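Side-chain contacts in malonyl CoA-ACP transacylase (PDB 3K89), which probably transfers the malonyl group from malonyl-CoA to holo-acyl carrier protein, yielding malonyl-ACP and free CoA: residues Y98-A103 and I228-N233; A265-G270 and R289-L294. All coordinates share one frame; numbering follows the deposited sequence.

Interaction 1. Residues Y98-A103 and I228-N233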
ATOM      1  N   TYR A  98       6.649   1.428  -0.996  1.00  8.37           N
ATOM      2  CA  TYR A  98       7.761   2.178  -0.401  1.00  8.83           C
ATOM      3  C   TYR A  98       8.262   1.514   0.871  1.00  9.19           C
ATOM      4  O   TYR A  98       9.472   1.438   1.121  1.00  9.10           O
ATOM      5  CB  TYR A  98       7.292   3.615  -0.115  1.00  9.06           C
ATOM      6  CG  TYR A  98       7.057   4.390  -1.394  1.00  9.51           C
ATOM      7  CD1 TYR A  98       5.838   4.300  -2.096  1.00  8.24           C
ATOM      8  CD2 TYR A  98       8.040   5.251  -1.876  1.00  8.36           C
ATOM      9  CE1 TYR A  98       5.638   4.994  -3.284  1.00  9.67           C
ATOM     10  CE2 TYR A  98       7.851   5.958  -3.047  1.00  8.89           C
ATOM     11  CZ  TYR A  98       6.653   5.830  -3.740  1.00  9.28           C
ATOM     12  OH  TYR A  98       6.492   6.538  -4.895  1.00 10.11           O
ATOM     13  N   THR A  99       7.327   1.016   1.673  1.00  9.04           N
ATOM     14  CA  THR A  99       7.707   0.253   2.858  1.00  9.26           C
ATOM     15  C   THR A  99       8.587  -0.929   2.438  1.00  9.03           C
ATOM     16  O   THR A  99       9.605  -1.190   3.084  1.00 10.24           O
ATOM     17  CB  THR A  99       6.465  -0.227   3.607  1.00  8.71           C
ATOM     18  OG1 THR A  99       5.509   0.856   3.680  1.00  8.26           O
ATOM     19  CG2 THR A  99       6.839  -0.661   5.019  1.00  9.39           C
ATOM     20  N   ALA A 100       8.202  -1.622   1.365  1.00  9.59           N
ATOM     21  CA  ALA A 100       8.974  -2.764   0.839  1.00  9.54           C
ATOM     22  C   ALA A 100      10.388  -2.341   0.441  1.00  9.93           C
ATOM     23  O   ALA A 100      11.357  -3.053   0.726  1.00  9.42           O
ATOM     24  CB  ALA A 100       8.257  -3.393  -0.324  1.00  9.30           C
ATOM     25  N   LEU A 101      10.504  -1.173  -0.189  1.00  9.38           N
ATOM     26  CA  LEU A 101      11.811  -0.686  -0.620  1.00 10.08           C
ATOM     27  C   LEU A 101      12.702  -0.339   0.576  1.00 10.11           C
ATOM     28  O   LEU A 101      13.920  -0.544   0.515  1.00 10.38           O
ATOM     29  CB  LEU A 101      11.675   0.491  -1.590  1.00  9.88           C
ATOM     30  CG  LEU A 101      11.124   0.055  -2.950  1.00 11.20           C
ATOM     31  CD1 LEU A 101      10.606   1.273  -3.714  1.00 12.12           C
ATOM     32  CD2 LEU A 101      12.181  -0.659  -3.789  1.00 10.04           C
ATOM     33  N   VAL A 102      12.097   0.142   1.664  1.00 10.42           N
ATOM     34  CA  VAL A 102      12.862   0.385   2.885  1.00 10.36           C
ATOM     35  C   VAL A 102      13.296  -0.960   3.472  1.00 10.56           C
ATOM     36  O   VAL A 102      14.481  -1.143   3.809  1.00 10.92           O
ATOM     37  CB  VAL A 102      12.096   1.262   3.915  1.00 10.10           C
ATOM     38  CG1 VAL A 102      12.893   1.448   5.215  1.00 10.69           C
ATOM     39  CG2 VAL A 102      11.826   2.631   3.308  1.00 10.52           C
ATOM     40  N   ALA A 103      12.370  -1.923   3.527  1.00 10.58           N
ATOM     41  CA  ALA A 103      12.701  -3.266   4.060  1.00 10.96           C
ATOM     42  C   ALA A 103      13.818  -3.933   3.265  1.00 11.80           C
ATOM     43  O   ALA A 103      14.655  -4.619   3.845  1.00 13.26           O
ATOM     44  CB  ALA A 103      11.471  -4.159   4.091  1.00 10.32           C
ATOM     45  N   ILE A 228      16.442  -7.723  -1.231  1.00 13.40           N
ATOM     46  CA  ILE A 228      15.368  -8.668  -1.537  1.00 12.81           C
ATOM     47  C   ILE A 228      14.564  -8.013  -2.653  1.00 13.02           C
ATOM     48  O   ILE A 228      14.287  -6.820  -2.557  1.00 12.64           O
ATOM     49  CB  ILE A 228      14.416  -8.925  -0.310  1.00 12.25           C
ATOM     50  CG1 ILE A 228      15.210  -9.339   0.940  1.00 14.48           C
ATOM     51  CG2 ILE A 228      13.363  -9.986  -0.652  1.00 12.17           C
ATOM     52  CD1 ILE A 228      14.392  -9.371   2.253  1.00 14.44           C
ATOM     53  N   PRO A 229      14.213  -8.761  -3.717  1.00 12.37           N
ATOM     54  CA  PRO A 229      13.530  -8.101  -4.835  1.00 12.06           C
ATOM     55  C   PRO A 229      12.118  -7.668  -4.451  1.00 11.53           C
ATOM     56  O   PRO A 229      11.437  -8.364  -3.683  1.00 11.67           O
ATOM     57  CB  PRO A 229      13.486  -9.167  -5.933  1.00 12.71           C
ATOM     58  CG  PRO A 229      14.518 -10.215  -5.499  1.00 12.25           C
ATOM     59  CD  PRO A 229      14.501 -10.179  -4.017  1.00 12.56           C
ATOM     60  N   VAL A 230      11.708  -6.548  -5.026  1.00 11.16           N
ATOM     61  CA  VAL A 230      10.365  -5.992  -4.819  1.00 10.45           C
ATOM     62  C   VAL A 230       9.531  -6.091  -6.101  1.00 10.03           C
ATOM     63  O   VAL A 230       9.880  -5.511  -7.147  1.00 10.12           O
ATOM     64  CB  VAL A 230      10.451  -4.530  -4.318  1.00 10.12           C
ATOM     65  CG1 VAL A 230       9.057  -3.953  -4.087  1.00 10.28           C
ATOM     66  CG2 VAL A 230      11.261  -4.459  -3.035  1.00 10.49           C
ATOM     67  N   VAL A 231       8.448  -6.856  -6.017  1.00  9.83           N
ATOM     68  CA  VAL A 231       7.471  -6.919  -7.107  1.00 10.17           C
ATOM     69  C   VAL A 231       6.608  -5.649  -7.060  1.00 10.27           C
ATOM     70  O   VAL A 231       5.903  -5.430  -6.073  1.00 11.30           O
ATOM     71  CB  VAL A 231       6.590  -8.176  -6.971  1.00 10.97           C
ATOM     72  CG1 VAL A 231       5.562  -8.220  -8.088  1.00 11.78           C
ATOM     73  CG2 VAL A 231       7.459  -9.429  -6.978  1.00 11.12           C
ATOM     74  N   GLN A 232       6.690  -4.823  -8.109  1.00  9.74           N
ATOM     75  CA  GLN A 232       6.094  -3.473  -8.100  1.00  9.66           C
ATOM     76  C   GLN A 232       4.695  -3.453  -8.713  1.00 10.15           C
ATOM     77  O   GLN A 232       4.366  -4.253  -9.587  1.00 10.14           O
ATOM     78  CB  GLN A 232       7.052  -2.496  -8.761  1.00  9.36           C
ATOM     79  CG  GLN A 232       8.270  -2.252  -7.866  1.00  9.29           C
ATOM     80  CD  GLN A 232       9.150  -1.110  -8.327  1.00 11.41           C
ATOM     81  OE1 GLN A 232       8.870   0.080  -8.050  1.00 13.94           O
ATOM     82  NE2 GLN A 232      10.249  -1.454  -8.983  1.00  8.70           N
ATOM     83  N   ASN A 233       3.857  -2.552  -8.209  1.00  9.22           N
ATOM     84  CA  ASN A 233       2.427  -2.508  -8.525  1.00  9.22           C
ATOM     85  C   ASN A 233       2.077  -2.184  -9.964  1.00  9.66           C
ATOM     86  O   ASN A 233       1.013  -2.591 -10.451  1.00  9.63           O
ATOM     87  CB  ASN A 233       1.717  -1.407  -7.698  1.00  8.64           C
ATOM     88  CG  ASN A 233       1.649  -1.680  -6.167  1.00  8.47           C
ATOM     89  OD1 ASN A 233       1.362  -0.752  -5.415  1.00  9.87           O
ATOM     90  ND2 ASN A 233       1.845  -2.921  -5.721  1.00  8.04           N
TER
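V230 sets its two methyl groups against helix 95-103, one against A100 and one against L101. CG1 lies anti to the backbone N (chi1 -179°) and meets A100 CB at 3.9 Å. With that torsion CG2 stands beside the N, and it faces L101 CD2 at 4.0 Å. The V230 and L101 side chains cross at about a right angle, and their nearest atoms are these two methyls. CG2 also lies 4.0 Å from A100 O, so V230 packs on helix backbone too. In this close part of the contact the side chains are all apolar and buried; the one polar atom this near is A100 O. Towards the ends of 228-233 the fit is looser. I228 CD1 and the side chain of Q232 lose some surface to the helix but make no close contact with it. No hydrogen bond joins the two segments directly. Segment 228-233 is tied instead to strand 86-92, where P229 and V231 make backbone hydrogen bonds with L90. N233 then bonds to G92 O, S94 N and E97. The arrangement flanks the strand-turn-helix around S94, the predicted active-site serine, and is consistent with the nucleophile elbow of the acyl transferase fold.

Interaction 2. Residues A265-G270 and R289-L294; sequences ALASQG and RIDKSL
A267 points its methyl group from helix 259-268 at the turn that follows helix 282-290. Its CB meets two unlike groups there, a carboxylate oxygen of D291 and a methyl of L294. D291 can be followed outward from its CB. CG stands anti to the backbone N (chi1 -175°), which carries the carboxylate away from its own N and towards A267. At the tip the two oxygens have different tasks. OD2 rests 3.7 Å from A267 CB, a plain van der Waals contact. OD1 stays within its own turn and accepts two bonds from S293. The backbone N of S293 reaches OD1 at 3.1 Å on the anti side, with an N-H...O angle of 155°. The hydroxyl OG of S293 comes to OD1 on the syn side, at 2.7 Å. Both donors approach from the same face of the carboxylate, each somewhat out of its plane. The bond from S293 N makes an Asx turn, inside a type I turn from D291 to L294. The two bonds help fix the rotation of the carboxylate. L294 completes the contact, with CD2 at 4.2 Å from A267 CB. Just beyond A267, G270 has positive phi and is the C-prime residue of the Schellman motif that ends helix 259-268. L294 and I290 also pack on V263, one turn before A267 in that helix. The contact thus joins the C-terminal end of helix 259-268 to the turn between helix 282-290 and strand 295-298, an outermost strand of the parallel sheet.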
ATOM      1  N   ALA A 265       1.982 -13.055  -9.254  1.00 16.49           N
ATOM      2  CA  ALA A 265       3.411 -13.096  -9.608  1.00 16.32           C
ATOM      3  C   ALA A 265       4.218 -13.770  -8.509  1.00 16.76           C
ATOM      4  O   ALA A 265       5.121 -14.570  -8.800  1.00 17.60           O
ATOM      5  CB  ALA A 265       3.959 -11.694  -9.916  1.00 16.78           C
ATOM      6  N   LEU A 266       3.908 -13.434  -7.251  1.00 16.49           N
ATOM      7  CA  LEU A 266       4.530 -14.100  -6.096  1.00 16.46           C
ATOM      8  C   LEU A 266       4.306 -15.611  -6.149  1.00 17.89           C
ATOM      9  O   LEU A 266       5.273 -16.372  -6.067  1.00 18.36           O
ATOM     10  CB  LEU A 266       4.003 -13.536  -4.772  1.00 16.85           C
ATOM     11  CG  LEU A 266       4.349 -12.069  -4.462  1.00 14.77           C
ATOM     12  CD1 LEU A 266       3.608 -11.634  -3.182  1.00 14.84           C
ATOM     13  CD2 LEU A 266       5.865 -11.846  -4.343  1.00 14.03           C
ATOM     14  N   ALA A 267       3.044 -16.016  -6.294  1.00 18.45           N
ATOM     15  CA  ALA A 267       2.662 -17.433  -6.347  1.00 19.69           C
ATOM     16  C   ALA A 267       3.338 -18.154  -7.512  1.00 20.92           C
ATOM     17  O   ALA A 267       3.770 -19.299  -7.361  1.00 21.29           O
ATOM     18  CB  ALA A 267       1.150 -17.576  -6.437  1.00 19.29           C
ATOM     19  N   SER A 268       3.437 -17.488  -8.657  1.00 21.69           N
ATOM     20  CA  SER A 268       4.055 -18.103  -9.843  1.00 23.37           C
ATOM     21  C   SER A 268       5.559 -18.305  -9.637  1.00 23.93           C
ATOM     22  O   SER A 268       6.192 -19.106 -10.342  1.00 24.83           O
ATOM     23  CB  SER A 268       3.793 -17.259 -11.096  1.00 23.34           C
ATOM     24  OG  SER A 268       4.649 -16.124 -11.129  1.00 27.37           O
ATOM     25  N   GLN A 269       6.135 -17.591  -8.673  1.00 23.59           N
ATOM     26  CA  GLN A 269       7.563 -17.710  -8.407  1.00 24.27           C
ATOM     27  C   GLN A 269       7.864 -18.616  -7.211  1.00 23.59           C
ATOM     28  O   GLN A 269       8.967 -18.584  -6.663  1.00 24.54           O
ATOM     29  CB  GLN A 269       8.200 -16.320  -8.248  1.00 24.77           C
ATOM     30  CG  GLN A 269       8.247 -15.546  -9.558  1.00 27.37           C
ATOM     31  CD  GLN A 269       8.875 -14.171  -9.436  1.00 31.97           C
ATOM     32  OE1 GLN A 269       8.348 -13.190  -9.967  1.00 35.17           O
ATOM     33  NE2 GLN A 269      10.008 -14.089  -8.753  1.00 34.39           N
ATOM     34  N   GLY A 270       6.879 -19.416  -6.814  1.00 22.94           N
ATOM     35  CA  GLY A 270       7.053 -20.408  -5.750  1.00 22.45           C
ATOM     36  C   GLY A 270       6.694 -19.983  -4.331  1.00 21.78           C
ATOM     37  O   GLY A 270       6.902 -20.732  -3.374  1.00 21.86           O
ATOM     38  N   ARG A 289      -8.617 -14.225  -1.346  1.00 19.27           N
ATOM     39  CA  ARG A 289      -9.554 -14.185  -2.471  1.00 19.55           C
ATOM     40  C   ARG A 289      -8.853 -14.428  -3.809  1.00 19.01           C
ATOM     41  O   ARG A 289      -9.436 -15.019  -4.721  1.00 19.53           O
ATOM     42  CB  ARG A 289     -10.349 -12.867  -2.473  1.00 20.05           C
ATOM     43  CG  ARG A 289     -11.457 -12.758  -3.518  1.00 23.42           C
ATOM     44  CD  ARG A 289     -12.599 -13.749  -3.263  1.00 27.86           C
ATOM     45  NE  ARG A 289     -13.517 -13.807  -4.400  1.00 32.91           N
ATOM     46  CZ  ARG A 289     -13.290 -14.500  -5.513  1.00 35.05           C
ATOM     47  NH1 ARG A 289     -12.173 -15.208  -5.643  1.00 36.21           N
ATOM     48  NH2 ARG A 289     -14.183 -14.486  -6.499  1.00 36.38           N
ATOM     49  N   ILE A 290      -7.604 -13.981  -3.922  1.00 17.87           N
ATOM     50  CA  ILE A 290      -6.825 -14.130  -5.146  1.00 18.21           C
ATOM     51  C   ILE A 290      -6.381 -15.583  -5.372  1.00 19.20           C
ATOM     52  O   ILE A 290      -6.505 -16.128  -6.480  1.00 19.37           O
ATOM     53  CB  ILE A 290      -5.593 -13.180  -5.136  1.00 18.03           C
ATOM     54  CG1 ILE A 290      -6.055 -11.719  -5.182  1.00 17.23           C
ATOM     55  CG2 ILE A 290      -4.682 -13.457  -6.334  1.00 16.99           C
ATOM     56  CD1 ILE A 290      -5.033 -10.719  -4.605  1.00 15.32           C
ATOM     57  N   ASP A 291      -5.876 -16.199  -4.316  1.00 19.61           N
ATOM     58  CA  ASP A 291      -5.327 -17.541  -4.426  1.00 21.40           C
ATOM     59  C   ASP A 291      -5.536 -18.265  -3.107  1.00 21.98           C
ATOM     60  O   ASP A 291      -4.824 -18.036  -2.124  1.00 21.34           O
ATOM     61  CB  ASP A 291      -3.851 -17.481  -4.812  1.00 21.43           C
ATOM     62  CG  ASP A 291      -3.246 -18.860  -5.072  1.00 22.78           C
ATOM     63  OD1 ASP A 291      -3.788 -19.875  -4.568  1.00 23.72           O
ATOM     64  OD2 ASP A 291      -2.211 -18.912  -5.771  1.00 22.31           O
ATOM     65  N   LYS A 292      -6.520 -19.165  -3.110  1.00 23.38           N
ATOM     66  CA  LYS A 292      -6.987 -19.821  -1.887  1.00 24.79           C
ATOM     67  C   LYS A 292      -5.980 -20.800  -1.279  1.00 24.84           C
ATOM     68  O   LYS A 292      -6.142 -21.238  -0.142  1.00 25.73           O
ATOM     69  CB  LYS A 292      -8.307 -20.543  -2.169  1.00 25.63           C
ATOM     70  CG  LYS A 292      -9.486 -19.613  -2.432  1.00 27.51           C
ATOM     71  CD  LYS A 292     -10.697 -20.375  -2.968  1.00 31.35           C
ATOM     72  CE  LYS A 292     -11.537 -20.958  -1.847  1.00 32.32           C
ATOM     73  NZ  LYS A 292     -12.612 -21.849  -2.373  1.00 33.14           N
ATOM     74  N   SER A 293      -4.938 -21.127  -2.025  1.00 24.32           N
ATOM     75  CA  SER A 293      -3.920 -22.044  -1.522  1.00 24.33           C
ATOM     76  C   SER A 293      -2.824 -21.361  -0.703  1.00 23.67           C
ATOM     77  O   SER A 293      -2.122 -22.015   0.057  1.00 23.47           O
ATOM     78  CB  SER A 293      -3.296 -22.837  -2.668  1.00 23.85           C
ATOM     79  OG  SER A 293      -2.506 -22.018  -3.514  1.00 26.20           O
ATOM     80  N   LEU A 294      -2.665 -20.051  -0.859  1.00 22.61           N
ATOM     81  CA  LEU A 294      -1.606 -19.345  -0.127  1.00 22.09           C
ATOM     82  C   LEU A 294      -1.898 -19.230   1.364  1.00 21.68           C
ATOM     83  O   LEU A 294      -3.046 -19.024   1.766  1.00 22.50           O
ATOM     84  CB  LEU A 294      -1.356 -17.959  -0.736  1.00 21.49           C
ATOM     85  CG  LEU A 294      -1.008 -17.933  -2.227  1.00 22.20           C
ATOM     86  CD1 LEU A 294      -0.896 -16.501  -2.748  1.00 22.06           C
ATOM     87  CD2 LEU A 294       0.264 -18.733  -2.524  1.00 21.81           C
TER

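In the fold
Interaction 1 is buried; interaction 2 is only partly buried and lies away from the predicted active site. Their centres are about 18 Å apart. Both lie by the parallel sheet, 228-233 bonded to its strand 86-92 and L294 leading into its outermost strand 295-298. Interaction 1 packs helix 95-103 on a loop and short strand; interaction 2 sets the end of helix 259-268 against the turn after helix 282-290. In 98-103 with 228-233 the side chains that meet are all aliphatic. In 265-270 with 289-294 a carboxylate shares the contact, its polar bonds kept within one turn. Segments 228-233 and 265-270 touch through residues outside either contact: V231 CG2 packs on L266 CD2 at 3.9 Å.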